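Long-range contacts in TRAP dicarboxylate transporter, DctP subunit (Ochrobactrum anthropi, PDB 4P47), which probably captures a periplasmic solute, perhaps a dicarboxylate, and delivers it to the membrane subunits of a TRAP transporter: residues 33-38 against 86-91; 139-144 against 241-246; 145-150 against 269-274. One frame throughout, in Å; residues are numbered along the deposited sequence. Where two conformers were deposited one is given.

Interaction 1. Residues 33-38 against 86-91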
loop_
_atom_site.group_PDB
_atom_site.type_symbol
_atom_site.label_atom_id
_atom_site.label_comp_id
_atom_site.label_asym_id
_atom_site.label_seq_id
_atom_site.Cartn_x
_atom_site.Cartn_y
_atom_site.Cartn_z
ATOM N N LYS A 33 -21.633 -2.687 -6.374
ATOM C CA LYS A 33 -20.645 -2.200 -7.330
ATOM C C LYS A 33 -19.322 -2.025 -6.590
ATOM O O LYS A 33 -19.277 -1.355 -5.567
ATOM C CB LYS A 33 -21.105 -0.875 -7.943
ATOM C CG LYS A 33 -22.441 -0.971 -8.667
ATOM C CD LYS A 33 -22.897 0.368 -9.263
ATOM C CE LYS A 33 -24.249 0.250 -9.970
ATOM N NZ LYS A 33 -24.663 1.510 -10.660
ATOM N N PHE A 34 -18.257 -2.630 -7.110
ATOM C CA PHE A 34 -16.953 -2.667 -6.445
ATOM C C PHE A 34 -15.929 -2.098 -7.415
ATOM O O PHE A 34 -15.580 -2.741 -8.414
ATOM C CB PHE A 34 -16.656 -4.135 -6.087
ATOM C CG PHE A 34 -15.441 -4.381 -5.217
ATOM C CD1 PHE A 34 -14.627 -3.373 -4.765
ATOM C CD2 PHE A 34 -15.161 -5.665 -4.838
ATOM C CE1 PHE A 34 -13.496 -3.661 -3.954
ATOM C CE2 PHE A 34 -14.075 -5.962 -4.043
ATOM C CZ PHE A 34 -13.239 -4.953 -3.593
ATOM N N ALA A 35 -15.478 -0.884 -7.121
ATOM C CA ALA A 35 -14.607 -0.136 -8.020
ATOM C C ALA A 35 -13.150 -0.175 -7.560
ATOM O O ALA A 35 -12.860 -0.223 -6.369
ATOM C CB ALA A 35 -15.064 1.291 -8.069
ATOM N N ALA A 36 -12.211 -0.154 -8.502
ATOM C CA ALA A 36 -10.802 0.016 -8.174
ATOM C C ALA A 36 -10.055 0.572 -9.361
ATOM O O ALA A 36 -10.576 0.618 -10.470
ATOM C CB ALA A 36 -10.181 -1.308 -7.748
ATOM N N ALA A 37 -8.801 0.938 -9.110
ATOM C CA ALA A 37 -7.945 1.562 -10.123
ATOM C C ALA A 37 -7.322 0.612 -11.127
ATOM O O ALA A 37 -7.174 0.978 -12.286
ATOM C CB ALA A 37 -6.852 2.320 -9.430
ATOM N N ASN A 38 -6.924 -0.590 -10.711
ATOM C CA ASN A 38 -6.127 -1.451 -11.583
ATOM C C ASN A 38 -6.981 -2.355 -12.460
ATOM O O ASN A 38 -8.193 -2.392 -12.320
ATOM C CB ASN A 38 -5.145 -2.248 -10.728
ATOM C CG ASN A 38 -4.162 -1.355 -10.024
ATOM O OD1 ASN A 38 -4.163 -1.230 -8.783
ATOM N ND2 ASN A 38 -3.332 -0.684 -10.811
ATOM N N GLY A 86 -22.945 7.029 -1.058
ATOM C CA GLY A 86 -23.781 5.867 -1.338
ATOM C C GLY A 86 -23.959 5.524 -2.811
ATOM O O GLY A 86 -24.699 4.597 -3.153
ATOM N N VAL A 87 -23.267 6.238 -3.692
ATOM C CA VAL A 87 -23.325 5.985 -5.135
ATOM C C VAL A 87 -22.594 4.709 -5.562
ATOM O O VAL A 87 -23.050 3.987 -6.438
ATOM C CB VAL A 87 -22.723 7.176 -5.905
ATOM C CG1 VAL A 87 -22.702 6.906 -7.412
ATOM C CG2 VAL A 87 -23.508 8.438 -5.598
ATOM N N VAL A 88 -21.440 4.444 -4.960
ATOM C CA VAL A 88 -20.658 3.252 -5.279
ATOM C C VAL A 88 -20.579 2.492 -3.960
ATOM O O VAL A 88 -20.243 3.088 -2.941
ATOM C CB VAL A 88 -19.264 3.633 -5.787
ATOM C CG1 VAL A 88 -18.416 2.405 -6.012
ATOM C CG2 VAL A 88 -19.390 4.448 -7.080
ATOM N N GLU A 89 -20.900 1.198 -3.941
ATOM C CA GLU A 89 -20.952 0.456 -2.668
ATOM C C GLU A 89 -19.601 0.094 -2.095
ATOM O O GLU A 89 -19.408 0.156 -0.880
ATOM C CB GLU A 89 -21.748 -0.835 -2.806
ATOM C CG GLU A 89 -23.254 -0.630 -2.945
ATOM C CD GLU A 89 -23.692 -0.166 -4.319
ATOM O OE1 GLU A 89 -22.961 -0.370 -5.303
ATOM O OE2 GLU A 89 -24.804 0.413 -4.404
ATOM N N MET A 90 -18.674 -0.336 -2.941
ATOM C CA MET A 90 -17.384 -0.828 -2.439
ATOM C C MET A 90 -16.208 -0.314 -3.243
ATOM O O MET A 90 -16.323 -0.033 -4.432
ATOM C CB MET A 90 -17.323 -2.366 -2.443
ATOM C CG MET A 90 -18.095 -3.024 -1.307
ATOM S SD MET A 90 -17.884 -4.825 -1.180
ATOM C CE MET A 90 -16.134 -4.859 -0.762
ATOM N N THR A 91 -15.061 -0.219 -2.587
ATOM C CA THR A 91 -13.820 0.059 -3.280
ATOM C C THR A 91 -12.668 -0.507 -2.469
ATOM O O THR A 91 -12.824 -0.882 -1.290
ATOM C CB THR A 91 -13.631 1.559 -3.541
ATOM O OG1 THR A 91 -12.584 1.767 -4.491
ATOM C CG2 THR A 91 -13.291 2.299 -2.275
#
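Met90 lays its terminal methyl over the middle of the Phe34 ring, CE standing 4.1 Å from the centroid and 12° off the ring normal. This is a CH-pi contact, and the sulfur, farther off above that face, makes the pair Met-aromatic as well. A bend at the last torsion of Met90 (chi3 65°) swings the methyl across the ring, while Met90 CB packs 3.7 Å from Phe34 CD1. On this packed side the ring also meets Phe51 and Met48 of helix 43-58; an alanine in place of Phe34 would probably leave the Met90 methyl without the ring it rests on and open a gap next to Phe51. The backbones are neighbouring parallel strands, 30-35 lying between 63-68 and 90-94; the chain gets from one to the next by beta-alpha-beta crossovers through helices 43-58 and 76-85. Met90 N gives a 2.9 Å bond to Lys33 O and Ala35 N a similar one to Met90 O. Ala35 and Thr91 point to the other face, where Thr91 touches Thr79 and Leu83 of helix 76-85; Thr91 OG1 donates to Ala35 O at 2.8 Å, coming from above the carbonyl plane. Packing is looser at the partly exposed end. Lys33 N bonds to Glu89 OE1 at 2.9 Å on the anti side of the carboxylate, 34° out of its plane. The extended Lys33 chain leads away, modelled in two conformers, its end not well fixed.

Interaction 2. Residues 139-144 against 241-246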
loop_
_atom_site.group_PDB
_atom_site.type_symbol
_atom_site.label_atom_id
_atom_site.label_comp_id
_atom_site.label_asym_id
_atom_site.label_seq_id
_atom_site.Cartn_x
_atom_site.Cartn_y
_atom_site.Cartn_z
ATOM N N THR A 139 -17.324 8.751 9.443
ATOM C CA THR A 139 -17.102 9.435 8.172
ATOM C C THR A 139 -17.917 8.835 7.024
ATOM O O THR A 139 -17.722 9.244 5.871
ATOM C CB THR A 139 -15.609 9.440 7.769
ATOM O OG1 THR A 139 -15.209 8.131 7.329
ATOM C CG2 THR A 139 -14.718 9.874 8.921
ATOM N N GLY A 140 -18.788 7.873 7.311
ATOM C CA GLY A 140 -19.618 7.259 6.295
ATOM C C GLY A 140 -19.001 6.065 5.580
ATOM O O GLY A 140 -19.503 5.665 4.525
ATOM N N LEU A 141 -17.974 5.470 6.175
ATOM C CA LEU A 141 -17.216 4.354 5.586
ATOM C C LEU A 141 -17.124 3.200 6.574
ATOM O O LEU A 141 -17.014 3.425 7.771
ATOM C CB LEU A 141 -15.812 4.833 5.233
ATOM C CG LEU A 141 -15.759 5.931 4.166
ATOM C CD1 LEU A 141 -14.396 6.576 4.140
ATOM C CD2 LEU A 141 -16.117 5.365 2.774
ATOM N N ILE A 142 -17.152 1.972 6.072
ATOM C CA ILE A 142 -16.918 0.790 6.880
ATOM C C ILE A 142 -15.708 0.054 6.308
ATOM O O ILE A 142 -15.701 -0.325 5.121
ATOM C CB ILE A 142 -18.131 -0.169 6.806
ATOM C CG1 ILE A 142 -19.421 0.552 7.219
ATOM C CG2 ILE A 142 -17.907 -1.419 7.647
ATOM C CD1 ILE A 142 -19.456 1.044 8.655
ATOM N N GLY A 143 -14.701 -0.185 7.140
ATOM C CA GLY A 143 -13.536 -0.959 6.734
ATOM C C GLY A 143 -13.773 -2.451 6.893
ATOM O O GLY A 143 -14.277 -2.924 7.916
ATOM N N LEU A 144 -13.443 -3.231 5.882
ATOM C CA LEU A 144 -13.662 -4.674 5.912
ATOM C C LEU A 144 -12.382 -5.495 6.106
ATOM O O LEU A 144 -12.377 -6.476 6.847
ATOM C CB LEU A 144 -14.366 -5.106 4.624
ATOM C CG LEU A 144 -15.767 -4.545 4.410
ATOM C CD1 LEU A 144 -16.269 -4.910 3.031
ATOM C CD2 LEU A 144 -16.728 -5.081 5.493
ATOM N N ILE A 241 -6.980 -0.794 1.733
ATOM C CA ILE A 241 -8.130 -1.068 2.584
ATOM C C ILE A 241 -9.343 -1.288 1.690
ATOM O O ILE A 241 -9.621 -0.532 0.739
ATOM C CB ILE A 241 -8.361 0.044 3.625
ATOM C CG1 ILE A 241 -9.523 -0.326 4.540
ATOM C CG2 ILE A 241 -8.575 1.387 2.957
ATOM C CD1 ILE A 241 -9.639 0.574 5.759
ATOM N N VAL A 242 -10.067 -2.369 1.978
ATOM C CA VAL A 242 -11.336 -2.666 1.337
ATOM C C VAL A 242 -12.440 -2.059 2.178
ATOM O O VAL A 242 -12.522 -2.324 3.392
ATOM C CB VAL A 242 -11.549 -4.189 1.251
ATOM C CG1 VAL A 242 -12.881 -4.518 0.574
ATOM C CG2 VAL A 242 -10.387 -4.870 0.506
ATOM N N MET A 243 -13.257 -1.225 1.550
ATOM C CA MET A 243 -14.304 -0.488 2.231
ATOM C C MET A 243 -15.643 -0.670 1.570
ATOM O O MET A 243 -15.753 -0.941 0.361
ATOM C CB MET A 243 -13.978 1.004 2.218
ATOM C CG MET A 243 -12.774 1.368 3.061
ATOM S SD MET A 243 -12.199 3.086 2.890
ATOM C CE MET A 243 -11.683 3.096 1.160
ATOM N N ILE A 244 -16.682 -0.483 2.377
ATOM C CA ILE A 244 -18.041 -0.474 1.903
ATOM C C ILE A 244 -18.751 0.777 2.446
ATOM O O ILE A 244 -18.464 1.240 3.548
ATOM C CB ILE A 244 -18.740 -1.825 2.276
ATOM C CG1 ILE A 244 -20.118 -1.930 1.639
ATOM C CG2 ILE A 244 -18.822 -2.040 3.793
ATOM C CD1 ILE A 244 -20.619 -3.353 1.597
ATOM N N SER A 245 -19.636 1.335 1.629
ATOM C CA SER A 245 -20.410 2.522 1.989
ATOM C C SER A 245 -21.251 2.263 3.248
ATOM O O SER A 245 -21.989 1.288 3.312
ATOM C CB SER A 245 -21.311 2.908 0.818
ATOM O OG SER A 245 -22.282 3.883 1.180
ATOM N N LYS A 246 -21.155 3.125 4.256
ATOM C CA LYS A 246 -21.993 2.947 5.452
ATOM C C LYS A 246 -23.494 3.079 5.139
ATOM O O LYS A 246 -24.309 2.355 5.706
ATOM C CB LYS A 246 -21.588 3.914 6.557
ATOM C CG LYS A 246 -22.416 3.781 7.836
ATOM C CD LYS A 246 -21.819 4.606 8.964
ATOM C CE LYS A 246 -22.545 4.343 10.290
ATOM N NZ LYS A 246 -23.986 4.723 10.209
#
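An antiparallel ladder joins the start of strand 141-156 to the end of strand 229-245, both of them long, with Ile142 and Ile244 as its hydrogen-bonded pair. Ile142 N gives its hydrogen to Ile244 O, and Ile244 N returns one to Ile142 O, each at 2.9 Å; the second lies in the carbonyl plane. One step on, Leu144 N reaches Val242 O at 2.8 Å. The isoleucine side chains leave the sheet on the same face and cross, Ile244 CG2 sitting 3.6 Å from Ile142 CB. That methyl can turn to its neighbours because Ile244 CG1 is anti to the backbone N (chi1 -173°), which puts CG2 between N and the carbonyl carbon. Leu144 then lays CD1 against Ile244 CG2, 3.9 Å away, and Trp249 of helix 246-249 touches all three of these side chains. In TRAP solute-binding proteins two such long strands pass between the lobes, and here their ends take part in the sheet of one lobe. On the other face Met243 and Leu141 pack against Leu80 and Leu83 of helix 76-85. Gly143 sits across from Met243 as a non-hydrogen-bonded pair; Ile241 CD1 comes to 4.3 Å from Gly143 CA, and a beta carbon at that glycine would probably be tight against this methyl. Where the strand 241-245 gives way to helix 246-249, Ser245 is the N-cap residue, its OG bonded to Leu83 O. Lys246 N then meets Gly140 O at 3.0 Å, well above the carbonyl plane (52°), and Lys246 CB rests on the same carbonyl. The lysine chain continues past Ile142 CD1 to a salt bridge between NZ and Asp250.

Interaction 3. Residues 145-150 against 269-274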
loop_
_atom_site.group_PDB
_atom_site.type_symbol
_atom_site.label_atom_id
_atom_site.label_comp_id
_atom_site.label_asym_id
_atom_site.label_seq_id
_atom_site.Cartn_x
_atom_site.Cartn_y
_atom_site.Cartn_z
ATOM N N ALA A 145 -11.292 -5.112 5.449
ATOM C CA ALA A 145 -10.047 -5.871 5.481
ATOM C C ALA A 145 -8.959 -5.020 4.864
ATOM O O ALA A 145 -9.241 -4.059 4.139
ATOM C CB ALA A 145 -10.180 -7.186 4.711
ATOM N N TYR A 146 -7.719 -5.371 5.164
ATOM C CA TYR A 146 -6.573 -4.838 4.464
ATOM C C TYR A 146 -6.044 -5.876 3.486
ATOM O O TYR A 146 -5.880 -7.044 3.837
ATOM C CB TYR A 146 -5.464 -4.433 5.443
ATOM C CG TYR A 146 -5.848 -3.324 6.372
ATOM C CD1 TYR A 146 -5.800 -2.008 5.958
ATOM C CD2 TYR A 146 -6.248 -3.577 7.673
ATOM C CE1 TYR A 146 -6.157 -0.970 6.795
ATOM C CE2 TYR A 146 -6.585 -2.543 8.518
ATOM C CZ TYR A 146 -6.529 -1.248 8.080
ATOM O OH TYR A 146 -6.865 -0.190 8.913
ATOM N N TRP A 147 -5.815 -5.442 2.250
ATOM C CA TRP A 147 -5.173 -6.262 1.232
ATOM C C TRP A 147 -3.805 -5.615 0.930
ATOM O O TRP A 147 -3.421 -4.640 1.593
ATOM C CB TRP A 147 -6.024 -6.313 -0.032
ATOM C CG TRP A 147 -7.341 -7.044 0.065
ATOM C CD1 TRP A 147 -7.903 -7.627 1.159
ATOM C CD2 TRP A 147 -8.248 -7.245 -1.011
ATOM N NE1 TRP A 147 -9.109 -8.203 0.817
ATOM C CE2 TRP A 147 -9.341 -7.963 -0.516
ATOM C CE3 TRP A 147 -8.246 -6.854 -2.362
ATOM C CZ2 TRP A 147 -10.424 -8.305 -1.326
ATOM C CZ3 TRP A 147 -9.299 -7.204 -3.159
ATOM C CH2 TRP A 147 -10.383 -7.902 -2.641
ATOM N N GLU A 148 -3.058 -6.157 -0.022
ATOM C CA GLU A 148 -1.712 -5.644 -0.285
ATOM C C GLU A 148 -1.613 -4.937 -1.619
ATOM O O GLU A 148 -2.068 -5.466 -2.623
ATOM C CB GLU A 148 -0.713 -6.795 -0.283
ATOM C CG GLU A 148 0.709 -6.379 -0.681
ATOM C CD GLU A 148 1.730 -7.434 -0.330
ATOM O OE1 GLU A 148 2.212 -7.379 0.814
ATOM O OE2 GLU A 148 2.037 -8.291 -1.198
ATOM N N LEU A 149 -0.996 -3.754 -1.647
ATOM C CA LEU A 149 -0.415 -3.244 -2.884
ATOM C C LEU A 149 1.057 -3.647 -2.919
ATOM O O LEU A 149 1.459 -4.466 -3.736
ATOM C CB LEU A 149 -0.601 -1.730 -3.030
ATOM C CG LEU A 149 -0.311 -1.145 -4.407
ATOM C CD1 LEU A 149 1.171 -1.085 -4.671
ATOM C CD2 LEU A 149 -1.000 -1.899 -5.528
ATOM N N GLY A 150 1.851 -3.139 -1.989
ATOM C CA GLY A 150 3.222 -3.597 -1.879
ATOM C C GLY A 150 4.179 -2.583 -1.289
ATOM O O GLY A 150 3.805 -1.465 -0.944
ATOM N N ASP A 269 -6.426 -13.167 2.178
ATOM C CA ASP A 269 -5.284 -14.073 2.310
ATOM C C ASP A 269 -4.851 -14.543 0.929
ATOM O O ASP A 269 -3.652 -14.655 0.626
ATOM C CB ASP A 269 -5.623 -15.287 3.167
ATOM C CG ASP A 269 -5.987 -14.928 4.589
ATOM O OD1 ASP A 269 -5.727 -13.787 5.022
ATOM O OD2 ASP A 269 -6.536 -15.834 5.275
ATOM N N TYR A 270 -5.826 -14.793 0.066
ATOM C CA TYR A 270 -5.564 -15.202 -1.297
ATOM C C TYR A 270 -4.892 -14.079 -2.095
ATOM O O TYR A 270 -3.941 -14.322 -2.842
ATOM C CB TYR A 270 -6.903 -15.603 -1.945
ATOM C CG TYR A 270 -6.909 -15.779 -3.434
ATOM C CD1 TYR A 270 -6.476 -16.955 -4.029
ATOM C CD2 TYR A 270 -7.384 -14.776 -4.246
ATOM C CE1 TYR A 270 -6.501 -17.106 -5.419
ATOM C CE2 TYR A 270 -7.420 -14.913 -5.598
ATOM C CZ TYR A 270 -6.981 -16.063 -6.187
ATOM O OH TYR A 270 -7.046 -16.150 -7.564
ATOM N N GLN A 271 -5.404 -12.863 -1.958
ATOM C CA GLN A 271 -4.892 -11.712 -2.703
ATOM C C GLN A 271 -3.415 -11.471 -2.352
ATOM O O GLN A 271 -2.585 -11.171 -3.219
ATOM C CB GLN A 271 -5.718 -10.457 -2.394
ATOM C CG GLN A 271 -5.376 -9.258 -3.264
ATOM C CD GLN A 271 -4.174 -8.467 -2.784
ATOM O OE1 GLN A 271 -3.868 -8.427 -1.603
ATOM N NE2 GLN A 271 -3.499 -7.808 -3.715
ATOM N N ARG A 272 -3.070 -11.599 -1.079
ATOM C CA ARG A 272 -1.709 -11.358 -0.627
ATOM C C ARG A 272 -0.790 -12.423 -1.216
ATOM O O ARG A 272 0.322 -12.119 -1.641
ATOM C CB ARG A 272 -1.658 -11.373 0.899
ATOM C CG ARG A 272 -2.224 -10.121 1.541
ATOM C CD ARG A 272 -2.440 -10.353 3.010
ATOM N NE ARG A 272 -2.782 -9.148 3.726
ATOM C CZ ARG A 272 -3.106 -9.134 5.019
ATOM N NH1 ARG A 272 -3.244 -10.274 5.688
ATOM N NH2 ARG A 272 -3.348 -7.992 5.641
ATOM N N LYS A 273 -1.235 -13.675 -1.264
ATOM C CA LYS A 273 -0.424 -14.719 -1.885
ATOM C C LYS A 273 -0.189 -14.448 -3.372
ATOM O O LYS A 273 0.932 -14.604 -3.876
ATOM C CB LYS A 273 -1.074 -16.086 -1.717
ATOM C CG LYS A 273 -0.866 -16.684 -0.357
ATOM C CD LYS A 273 -1.715 -17.937 -0.200
ATOM C CE LYS A 273 -1.649 -18.825 -1.443
ATOM N NZ LYS A 273 -2.772 -19.797 -1.488
ATOM N N VAL A 274 -1.230 -14.041 -4.085
ATOM C CA VAL A 274 -1.113 -13.745 -5.498
ATOM C C VAL A 274 -0.161 -12.569 -5.698
ATOM O O VAL A 274 0.698 -12.578 -6.591
ATOM C CB VAL A 274 -2.497 -13.423 -6.133
ATOM C CG1 VAL A 274 -2.345 -12.840 -7.525
ATOM C CG2 VAL A 274 -3.360 -14.679 -6.164
HETATM O O HOH W 1 -2.493 -6.255 3.619
#
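Gln271 CB stands 4.2 Å above one face of the Trp147 ring, toward its rim; Gln271 CG approaches obliquely, 3.9 Å from Trp147 CE3. The Arg272 guanidinium is likewise met from above, by Tyr146 O, whose 3.3 Å approach to Arg272 NH2 has too poor an angle for a hydrogen bond. At the guanidinium edge, in plane, a water accepts from Arg272 NH2 at 2.8 Å and makes a weak bond to Trp147 O. The Gln271 amide, turned only 10° from the indole plane, holds both polar backbone atoms of Glu148. Glu148 N donates almost straight (173°) to Gln271 OE1 at 2.9 Å, and Gln271 NE2 donates to Glu148 O at 3.0 Å in the carbonyl plane; a bend at chi2 (-83°) brings the amide round to the strand. Two bonds thus fix its rotation and satisfy backbone groups in a buried place. The helix involved is the long 254-288, which in this family spans both lobes; its turn 269-274 runs nearly parallel to strand 145-150, the two short axes coming within 7.3 Å. At the end of this contact the strand has a classic beta bulge, Leu149 and Gly150 both facing Asn238. Arg272 is anchored by salt bridges to Asp121 and Asp125, which would probably balance its charge. The Glu148 carboxylate is held by Tyr237, Ser275 and Arg276, while its CB lies 4.1 Å from Arg272 CG.

All three contacts reach one mixed sheet. Strand 90-94 carries interaction 1 onto interaction 2, their centres about 11 Å apart, through probable hydrogen bonds from Ser245 N to Glu89 O (2.8 Å) and from Met243 N to Thr91 O (2.9 Å). Interactions 2 and 3 share strand 141-156, and Val242 N probably bonds to Ala145 O at 2.9 Å. Interaction 3, about 17 Å from each of the others centre to centre, also touches interaction 1, where Phe34 CZ packs 4.2 Å from Trp147 CH2. In this family the ligand pocket lies in the cleft between the lobes; in this crystal a C-terminus is bound there.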